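Local coordinates for xylanase and alpha-amylase inhibitor protein (Scadoxus multiflorus, PDB 3MU7) that inhibits xylanase and alpha-amylase and folds as a TIM barrel of the glycosyl hydrolase family 18 type, at residues 81-86 with 134-139; 128-133 with 165-170; 16-21 with 28-33. All coordinates share one frame; numbering follows the deposited sequence. Where two conformers were deposited one is given.

Contact 1: residues 81-86 with 134-139; sequences YSLDSR and QLLANI. With PEG (di(hydroxyethyl)ether), chain D; PEG (di(hydroxyethyl)ether), chain C.
Leu-83 and Arg-86 meet Leu-136 and Leu-135 at the end of the TIM barrel where the strands run out into beta-alpha loops: residues 81-86 lie in the loop from strand 69-76 to helix 86-101, and 134-139 belong to helix 133-144 of the next unit. The inner half of the contact is purely apolar. Leu-83 sends CD2 against the root of Leu-136, 3.8 Å from its CB, and the two side chains cross at about a right angle. Leu-136 also packs on Leu-92 and Ala-93 of helix 86-101 and on Phe-123, so this half continues into the layer between helices and barrel.

The outer half pairs a methyl with a charge. CD2 of Leu-135 sits over the centre of one face of the Arg-86 guanidinium, 3.6 Å from CZ. A bend in the arginine chain (chi3 56°) swings the flat group over that methyl. The guanidinium edge is used as well: Arg-86 NH1 donates in plane to O1 of a PEG 3.1 Å away (N-H...O angle 159°), and C1 of that PEG rests against CD1 of Leu-135. With an alanine at Leu-135, the guanidinium would probably lose the support under its face and be freer to turn. At the start of helix 86-101, Ser-85 is the N-cap, its OG bonded to Asp-88 N, while the Arg-86 N-H points almost straight at O2 of a second PEG, at 2.9 Å. Both PEGs probably come from the crystallisation liquor. Such loop-to-helix packing between successive beta-alpha units is typical of a TIM barrel.

Contact 2: residues 128-133 with 165-170; sequences GGPSQY and LGTVIN
Pro-130 and Thr-167 face each other at the exposed side, while Tyr-133 and Val-168 meet deeper in; both residues of each pair have their CB directed at the opposite segment. On the exposed side, the flank of the proline ring is met by a hydroxyl: Thr-167 OG1 lies 3.5 Å from Pro-130 CB, a van der Waals contact. Chi1 of 58° sets this oxygen between the threonine's own N and carbonyl carbon, facing the proline, with CG2 beside the backbone N.

In the buried pair one valine branch does the touching. Val-168 CG2 is 3.8 Å from Tyr-133 C and 4.0 Å from Tyr-133 CB, so the methyl presses on the backbone and root of the tyrosine and not on its ring. The ring swings off from this point (chi1 -70°) and packs with Phe-38, Tyr-81 and Ile-125. Val-168 is further enclosed by Gln-134, Ala-137 and Phe-174.

Backbone shape brings these groups into line. The peptide before Pro-130 is cis, and Tyr-133 N donates to Pro-130 O at 2.9 Å, closing a tight turn that leads, through Gln-132 as N-cap, into helix 133-144. Across the contact the CA atoms of Pro-130 and Leu-165 approach to 5.9 Å, and Ile-169 N bonds back to Leu-165 O at 2.8 Å in the first turn of helix 166-170. The loop after strand 120-125, the strand corresponding to the one that carries the DXXDXDXE motif in active family 18 chitinases, thus packs on short helix 166-170 after the next strand, 151-154, as neighbouring beta-alpha units do in a TIM barrel.

Contact 3: residues 16-21 with 28-33; sequences RSLEAT and AYVIIG
Helix 18-23 packs on the outer face of strand 29-37 without pairing to it, the nearest CA atoms, those of Thr-21 and Val-30, being 8.2 Å apart. Leu-18 carries most of the helix side of the contact, reaching forward with both branches. Its CD1 meets Val-30 CG1 at 3.5 Å, the two side chains sliding past each other in opposite directions, and its CD2 lies 4.2 Å from Ile-32 CD1, where the chains cross at about a right angle. Chi1 of 176°, with CG opposite the backbone N, points the leucine fork at the strand. Thr-21 adds a third touch through its methyl, CG2 to Val-30 CG2, also at 4.2 Å. Trp-9 of strand 5-9 packs on Leu-18, Thr-21 and Val-30 alike.

The threonine hydroxyl is turned to polar work. Thr-21 OG1 donates to Ser-17 O at 2.8 Å, from above the carbonyl plane, and that same oxygen also takes the Thr-21 N-H. Thr-21 OG1 also accepts from Arg-16 NE at 3.0 Å, lying 26° out of the guanidinium plane (N-H...O angle 142°, so bent), and it is bonded to Ser-256 OG. Ser-17 is the N-cap, its OG accepting from Ala-20 N.

This is the helix-on-strand packing of a beta-alpha-beta crossover. With the buried hydroxyl of Thr-21 satisfied by its own segment and Ser-256, the face toward the strand can be wholly aliphatic, held by shape and burial.

Contacts 1 and 2 are neighbours at the C-terminal end of the barrel strands, their centres 9 Å apart; contact 3 lies about 27 Å from either centre, across the middle of the chain. The first two share an element, since 128-133 runs directly into the helix of 134-139, and they meet through a probable hydrogen bond from Gln-132 N to Leu-83 O. Each grades from a buried apolar pair to an exposed side, where contact 1 places a guanidinium and contact 2 a proline and a hydroxyl. Contact 3 is buried throughout, joins helix to strand within one crossover, and meets across its interface by methyl groups alone.

Contact 1: residues 81-86 with 134-139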
loop_
_atom_site.group_PDB
_atom_site.type_symbol
_atom_site.label_atom_id
_atom_site.label_comp_id
_atom_site.label_asym_id
_atom_site.label_seq_id
_atom_site.Cartn_x
_atom_site.Cartn_y
_atom_site.Cartn_z
ATOM N N TYR A 81 -3.487 13.123 -10.250
ATOM C CA TYR A 81 -2.282 12.441 -10.658
ATOM C C TYR A 81 -2.516 11.741 -11.975
ATOM O O TYR A 81 -3.594 11.198 -12.223
ATOM C CB TYR A 81 -1.780 11.476 -9.577
ATOM C CG TYR A 81 -2.698 10.332 -9.209
ATOM C CD1 TYR A 81 -2.662 9.127 -9.917
ATOM C CD2 TYR A 81 -3.567 10.436 -8.126
ATOM C CE1 TYR A 81 -3.481 8.065 -9.566
ATOM C CE2 TYR A 81 -4.399 9.381 -7.766
ATOM C CZ TYR A 81 -4.349 8.192 -8.491
ATOM O OH TYR A 81 -5.152 7.132 -8.136
ATOM N N SER A 82 -1.502 11.786 -12.825
ATOM C CA SER A 82 -1.534 11.101 -14.103
ATOM C C SER A 82 -0.105 10.903 -14.540
ATOM O O SER A 82 0.811 11.528 -14.011
ATOM C CB SER A 82 -2.303 11.915 -15.146
ATOM O OG SER A 82 -1.653 13.136 -15.408
ATOM N N LEU A 83 0.079 10.027 -15.513
ATOM C CA LEU A 83 1.399 9.669 -15.946
ATOM C C LEU A 83 1.339 9.296 -17.413
ATOM O O LEU A 83 1.701 8.187 -17.809
ATOM C CB LEU A 83 1.909 8.508 -15.090
ATOM C CG LEU A 83 3.424 8.514 -14.957
ATOM C CD1 LEU A 83 3.892 9.540 -13.941
ATOM C CD2 LEU A 83 3.908 7.127 -14.603
ATOM N N ASP A 84 0.883 10.247 -18.217
ATOM C CA ASP A 84 0.636 10.018 -19.638
ATOM C C ASP A 84 1.892 9.998 -20.521
ATOM O O ASP A 84 1.916 9.269 -21.513
ATOM C CB ASP A 84 -0.386 11.027 -20.180
ATOM C CG ASP A 84 -1.770 10.857 -19.566
ATOM O OD1 ASP A 84 -2.198 9.706 -19.335
ATOM O OD2 ASP A 84 -2.438 11.884 -19.324
ATOM N N SER A 85 2.920 10.787 -20.192
ATOM C CA SER A 85 4.127 10.830 -21.038
ATOM C C SER A 85 5.287 10.028 -20.457
ATOM O O SER A 85 5.362 9.811 -19.247
ATOM C CB SER A 85 4.581 12.268 -21.317
ATOM O OG SER A 85 5.313 12.811 -20.227
ATOM N N ARG A 86 6.202 9.606 -21.323
ATOM C CA ARG A 86 7.412 8.923 -20.882
ATOM C C ARG A 86 8.233 9.816 -19.967
ATOM O O ARG A 86 8.787 9.350 -18.971
ATOM C CB ARG A 86 8.254 8.470 -22.073
ATOM C CG ARG A 86 7.632 7.331 -22.865
ATOM C CD ARG A 86 8.529 6.880 -24.014
ATOM N NE ARG A 86 9.864 6.488 -23.560
ATOM C CZ ARG A 86 10.211 5.255 -23.197
ATOM N NH1 ARG A 86 9.327 4.267 -23.226
ATOM N NH2 ARG A 86 11.451 5.012 -22.798
ATOM N N GLN A 134 4.106 1.277 -16.398
ATOM C CA GLN A 134 5.098 0.239 -16.664
ATOM C C GLN A 134 6.505 0.838 -16.749
ATOM O O GLN A 134 7.435 0.310 -16.149
ATOM C CB GLN A 134 4.752 -0.568 -17.921
ATOM C CG GLN A 134 5.784 -1.638 -18.286
ATOM C CD GLN A 134 5.830 -2.811 -17.320
ATOM O OE1 GLN A 134 5.026 -2.920 -16.398
ATOM N NE2 GLN A 134 6.780 -3.701 -17.535
ATOM N N LEU A 135 6.658 1.938 -17.482
ATOM C CA LEU A 135 7.949 2.618 -17.554
ATOM C C LEU A 135 8.408 3.129 -16.181
ATOM O O LEU A 135 9.575 3.002 -15.837
ATOM C CB LEU A 135 7.921 3.757 -18.577
ATOM C CG LEU A 135 9.221 4.550 -18.773
ATOM C CD1 LEU A 135 10.392 3.667 -19.195
ATOM C CD2 LEU A 135 9.010 5.668 -19.776
ATOM N N LEU A 136 7.487 3.697 -15.404
ATOM C CA LEU A 136 7.817 4.132 -14.054
ATOM C C LEU A 136 8.363 2.964 -13.232
ATOM O O LEU A 136 9.409 3.085 -12.590
ATOM C CB LEU A 136 6.593 4.726 -13.363
ATOM C CG LEU A 136 6.777 5.090 -11.885
ATOM C CD1 LEU A 136 7.794 6.210 -11.709
ATOM C CD2 LEU A 136 5.452 5.483 -11.275
ATOM N N ALA A 137 7.652 1.837 -13.256
ATOM C CA ALA A 137 8.111 0.644 -12.556
ATOM C C ALA A 137 9.459 0.167 -13.093
ATOM O O ALA A 137 10.321 -0.225 -12.317
ATOM C CB ALA A 137 7.075 -0.464 -12.632
ATOM N N ASN A 138 9.642 0.209 -14.413
ATOM C CA ASN A 138 10.916 -0.202 -15.010
ATOM C C ASN A 138 12.085 0.627 -14.502
ATOM O O ASN A 138 13.148 0.094 -14.198
ATOM C CB ASN A 138 10.868 -0.118 -16.538
ATOM C CG ASN A 138 10.055 -1.214 -17.172
ATOM O OD1 ASN A 138 9.725 -2.218 -16.555
ATOM N ND2 ASN A 138 9.746 -1.024 -18.435
ATOM N N ILE A 139 11.888 1.935 -14.421
ATOM C CA ILE A 139 12.962 2.813 -13.983
ATOM C C ILE A 139 13.238 2.643 -12.485
ATOM O O ILE A 139 14.391 2.523 -12.076
ATOM C CB ILE A 139 12.709 4.288 -14.367
ATOM C CG1 ILE A 139 12.532 4.419 -15.887
ATOM C CG2 ILE A 139 13.859 5.167 -13.880
ATOM C CD1 ILE A 139 12.085 5.792 -16.349
HETATM C C1 PEG D . 7.378 12.009 -24.320
HETATM O O1 PEG D . 7.840 12.198 -22.976
HETATM C C2 PEG D . 7.023 10.539 -24.559
HETATM O O2 PEG D . 5.707 10.190 -24.091
HETATM C C1 PEG C . 9.239 1.126 -21.554
HETATM O O1 PEG C . 9.640 1.179 -22.870
HETATM C C2 PEG C . 8.159 0.117 -21.419
HETATM O O2 PEG C . 7.103 0.911 -21.155
#

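Contact 2: residues 128-133 with 165-170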
loop_
_atom_site.group_PDB
_atom_site.type_symbol
_atom_site.label_atom_id
_atom_site.label_comp_id
_atom_site.label_asym_id
_atom_site.label_seq_id
_atom_site.Cartn_x
_atom_site.Cartn_y
_atom_site.Cartn_z
ATOM N N GLY A 128 -6.666 6.268 -14.544
ATOM C CA GLY A 128 -5.752 6.713 -15.567
ATOM C C GLY A 128 -5.024 5.643 -16.336
ATOM O O GLY A 128 -5.004 5.700 -17.603
ATOM N N GLY A 129 -4.480 4.665 -15.584
ATOM C CA GLY A 129 -3.424 3.759 -16.094
ATOM C C GLY A 129 -4.036 2.836 -17.073
ATOM O O GLY A 129 -5.238 2.844 -17.172
ATOM N N PRO A 130 -3.232 2.141 -17.839
ATOM C CA PRO A 130 -1.901 1.674 -17.445
ATOM C C PRO A 130 -0.895 2.805 -17.797
ATOM O O PRO A 130 0.224 2.827 -17.273
ATOM C CB PRO A 130 -1.658 0.471 -18.369
ATOM C CG PRO A 130 -2.606 0.626 -19.480
ATOM C CD PRO A 130 -3.810 1.259 -18.875
ATOM N N SER A 131 -1.286 3.740 -18.683
ATOM C CA SER A 131 -0.528 4.965 -18.943
ATOM C C SER A 131 0.957 4.597 -19.190
ATOM O O SER A 131 1.294 3.751 -19.922
ATOM C CB SER A 131 -0.637 5.943 -17.666
ATOM O OG SER A 131 -2.020 6.095 -17.348
ATOM N N GLN A 132 1.794 5.282 -18.448
ATOM C CA GLN A 132 3.234 5.004 -18.461
ATOM C C GLN A 132 3.727 4.406 -17.142
ATOM O O GLN A 132 4.912 4.494 -16.808
ATOM C CB GLN A 132 4.044 6.247 -18.851
ATOM C CG GLN A 132 3.775 6.734 -20.277
ATOM C CD GLN A 132 4.365 5.831 -21.361
ATOM O OE1 GLN A 132 5.173 4.947 -21.091
ATOM N NE2 GLN A 132 3.973 6.078 -22.609
ATOM N N TYR A 133 2.817 3.783 -16.400
ATOM C CA TYR A 133 3.193 3.165 -15.126
ATOM C C TYR A 133 4.163 1.990 -15.272
ATOM O O TYR A 133 4.975 1.756 -14.376
ATOM C CB TYR A 133 1.960 2.790 -14.295
ATOM C CG TYR A 133 1.247 4.013 -13.774
ATOM C CD1 TYR A 133 0.044 4.432 -14.328
ATOM C CD2 TYR A 133 1.797 4.763 -12.736
ATOM C CE1 TYR A 133 -0.597 5.581 -13.857
ATOM C CE2 TYR A 133 1.174 5.908 -12.267
ATOM C CZ TYR A 133 -0.022 6.298 -12.821
ATOM O OH TYR A 133 -0.633 7.429 -12.338
ATOM N N LEU A 165 -3.455 -1.329 -13.200
ATOM C CA LEU A 165 -2.179 -1.913 -12.797
ATOM C C LEU A 165 -1.925 -3.301 -13.367
ATOM O O LEU A 165 -0.838 -3.842 -13.191
ATOM C CB LEU A 165 -2.093 -1.973 -11.265
ATOM C CG LEU A 165 -2.026 -0.652 -10.495
ATOM C CD1 LEU A 165 -2.498 -0.844 -9.062
ATOM C CD2 LEU A 165 -0.625 -0.083 -10.535
ATOM N N GLY A 166 -2.913 -3.885 -14.043
ATOM C CA GLY A 166 -2.812 -5.277 -14.488
ATOM C C GLY A 166 -1.586 -5.574 -15.334
ATOM O O GLY A 166 -0.886 -6.558 -15.108
ATOM N N THR A 167 -1.317 -4.720 -16.313
ATOM C CA THR A 167 -0.156 -4.924 -17.178
ATOM C C THR A 167 1.157 -4.793 -16.405
ATOM O O THR A 167 2.092 -5.560 -16.630
ATOM C CB THR A 167 -0.152 -3.965 -18.378
ATOM O OG1 THR A 167 -0.160 -2.610 -17.918
ATOM C CG2 THR A 167 -1.354 -4.215 -19.257
ATOM N N VAL A 168 1.221 -3.865 -15.474
ATOM C CA VAL A 168 2.450 -3.691 -14.703
ATOM C C VAL A 168 2.640 -4.875 -13.716
ATOM O O VAL A 168 3.698 -5.362 -13.558
ATOM C CB VAL A 168 2.413 -2.356 -13.937
ATOM C CG1 VAL A 168 3.754 -2.200 -13.263
ATOM C CG2 VAL A 168 2.085 -1.210 -14.886
ATOM N N ILE A 169 1.535 -5.349 -13.138
ATOM C CA ILE A 169 1.611 -6.543 -12.292
ATOM C C ILE A 169 2.123 -7.740 -13.103
ATOM O O ILE A 169 2.940 -8.516 -12.615
ATOM C CB ILE A 169 0.255 -6.849 -11.597
ATOM C CG1 ILE A 169 -0.072 -5.749 -10.581
ATOM C CG2 ILE A 169 0.275 -8.225 -10.922
ATOM C CD1 ILE A 169 -1.515 -5.763 -10.079
ATOM N N ASN A 170 1.677 -7.850 -14.357
ATOM C CA ASN A 170 2.092 -8.942 -15.247
ATOM C C ASN A 170 3.593 -8.975 -15.545
ATOM O O ASN A 170 4.112 -10.005 -15.982
ATOM C CB ASN A 170 1.353 -8.850 -16.588
ATOM C CG ASN A 170 -0.085 -9.315 -16.524
ATOM O OD1 ASN A 170 -0.849 -9.065 -17.455
ATOM N ND2 ASN A 170 -0.460 -10.002 -15.460
#

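Contact 3: residues 16-21 with 28-33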
loop_
_atom_site.group_PDB
_atom_site.type_symbol
_atom_site.label_atom_id
_atom_site.label_comp_id
_atom_site.label_asym_id
_atom_site.label_seq_id
_atom_site.Cartn_x
_atom_site.Cartn_y
_atom_site.Cartn_z
ATOM N N ARG A 16 -4.006 8.425 15.113
ATOM C CA ARG A 16 -2.872 7.931 15.883
ATOM C C ARG A 16 -1.582 8.180 15.092
ATOM O O ARG A 16 -1.517 7.887 13.887
ATOM C CB ARG A 16 -3.073 6.431 16.124
ATOM C CG ARG A 16 -1.916 5.725 16.824
ATOM C CD ARG A 16 -2.155 4.223 16.958
ATOM N NE ARG A 16 -2.315 3.590 15.646
ATOM C CZ ARG A 16 -2.798 2.367 15.452
ATOM N NH1 ARG A 16 -3.168 1.609 16.482
ATOM N NH2 ARG A 16 -2.922 1.907 14.217
ATOM N N SER A 17 -0.558 8.712 15.757
ATOM C CA SER A 17 0.680 9.090 15.092
ATOM C C SER A 17 1.344 7.905 14.391
ATOM O O SER A 17 1.090 6.743 14.718
ATOM C CB SER A 17 1.661 9.697 16.091
ATOM O OG SER A 17 2.173 8.685 16.930
ATOM N N LEU A 18 2.225 8.212 13.450
ATOM C CA LEU A 18 2.957 7.170 12.751
ATOM C C LEU A 18 3.776 6.337 13.737
ATOM O O LEU A 18 3.742 5.105 13.698
ATOM C CB LEU A 18 3.849 7.778 11.674
ATOM C CG LEU A 18 4.756 6.796 10.923
ATOM C CD1 LEU A 18 3.956 5.671 10.296
ATOM C CD2 LEU A 18 5.545 7.524 9.869
ATOM N N GLU A 19 4.499 6.999 14.638
ATOM C CA GLU A 19 5.307 6.260 15.610
ATOM C C GLU A 19 4.446 5.383 16.532
ATOM O O GLU A 19 4.815 4.242 16.806
ATOM C CB GLU A 19 6.255 7.182 16.391
ATOM C CG GLU A 19 5.562 8.271 17.190
ATOM C CD GLU A 19 6.480 9.412 17.602
ATOM O OE1 GLU A 19 7.683 9.393 17.262
ATOM O OE2 GLU A 19 5.975 10.353 18.252
ATOM N N ALA A 20 3.295 5.886 16.979
ATOM C CA ALA A 20 2.406 5.084 17.826
ATOM C C ALA A 20 1.778 3.923 17.056
ATOM O O ALA A 20 1.554 2.844 17.605
ATOM C CB ALA A 20 1.344 5.952 18.469
ATOM N N THR A 21 1.512 4.143 15.775
ATOM C CA THR A 21 1.008 3.085 14.904
ATOM C C THR A 21 2.012 1.933 14.871
ATOM O O THR A 21 1.660 0.767 15.080
ATOM C CB THR A 21 0.717 3.663 13.508
ATOM O OG1 THR A 21 -0.358 4.598 13.626
ATOM C CG2 THR A 21 0.328 2.592 12.505
ATOM N N ALA A 28 3.589 -5.213 9.929
ATOM C CA ALA A 28 4.867 -5.466 9.282
ATOM C C ALA A 28 5.219 -4.349 8.295
ATOM O O ALA A 28 6.392 -4.094 8.039
ATOM C CB ALA A 28 4.829 -6.812 8.571
ATOM N N TYR A 29 4.196 -3.712 7.728
ATOM C CA TYR A 29 4.362 -2.607 6.787
ATOM C C TYR A 29 3.415 -1.504 7.191
ATOM O O TYR A 29 2.242 -1.766 7.493
ATOM C CB TYR A 29 3.931 -2.990 5.375
ATOM C CG TYR A 29 4.761 -3.986 4.624
ATOM C CD1 TYR A 29 5.787 -3.561 3.779
ATOM C CD2 TYR A 29 4.478 -5.347 4.684
ATOM C CE1 TYR A 29 6.541 -4.471 3.041
ATOM C CE2 TYR A 29 5.229 -6.269 3.950
ATOM C CZ TYR A 29 6.255 -5.820 3.134
ATOM O OH TYR A 29 6.999 -6.726 2.412
ATOM N N VAL A 30 3.910 -0.270 7.144
ATOM C CA VAL A 30 3.062 0.915 7.237
ATOM C C VAL A 30 3.264 1.706 5.955
ATOM O O VAL A 30 4.397 1.985 5.556
ATOM C CB VAL A 30 3.353 1.763 8.493
ATOM C CG1 VAL A 30 2.502 3.015 8.486
ATOM C CG2 VAL A 30 3.047 0.970 9.743
ATOM N N ILE A 31 2.151 2.013 5.295
ATOM C CA ILE A 31 2.180 2.630 3.989
ATOM C C ILE A 31 1.647 4.050 4.122
ATOM O O ILE A 31 0.455 4.266 4.371
ATOM C CB ILE A 31 1.318 1.850 2.972
ATOM C CG1 ILE A 31 1.620 0.343 3.014
ATOM C CG2 ILE A 31 1.510 2.439 1.582
ATOM C CD1 ILE A 31 0.524 -0.513 2.378
ATOM N N ILE A 32 2.542 5.021 3.979
ATOM C CA ILE A 32 2.154 6.425 4.061
ATOM C C ILE A 32 1.469 6.844 2.762
ATOM O O ILE A 32 2.079 6.759 1.688
ATOM C CB ILE A 32 3.379 7.332 4.310
ATOM C CG1 ILE A 32 4.096 6.966 5.616
ATOM C CG2 ILE A 32 2.949 8.804 4.314
ATOM C CD1 ILE A 32 5.486 7.554 5.717
ATOM N N GLY A 33 0.212 7.276 2.850
ATOM C CA GLY A 33 -0.504 7.751 1.667
ATOM C C GLY A 33 -0.873 9.214 1.822
ATOM O O GLY A 33 -1.296 9.611 2.904
#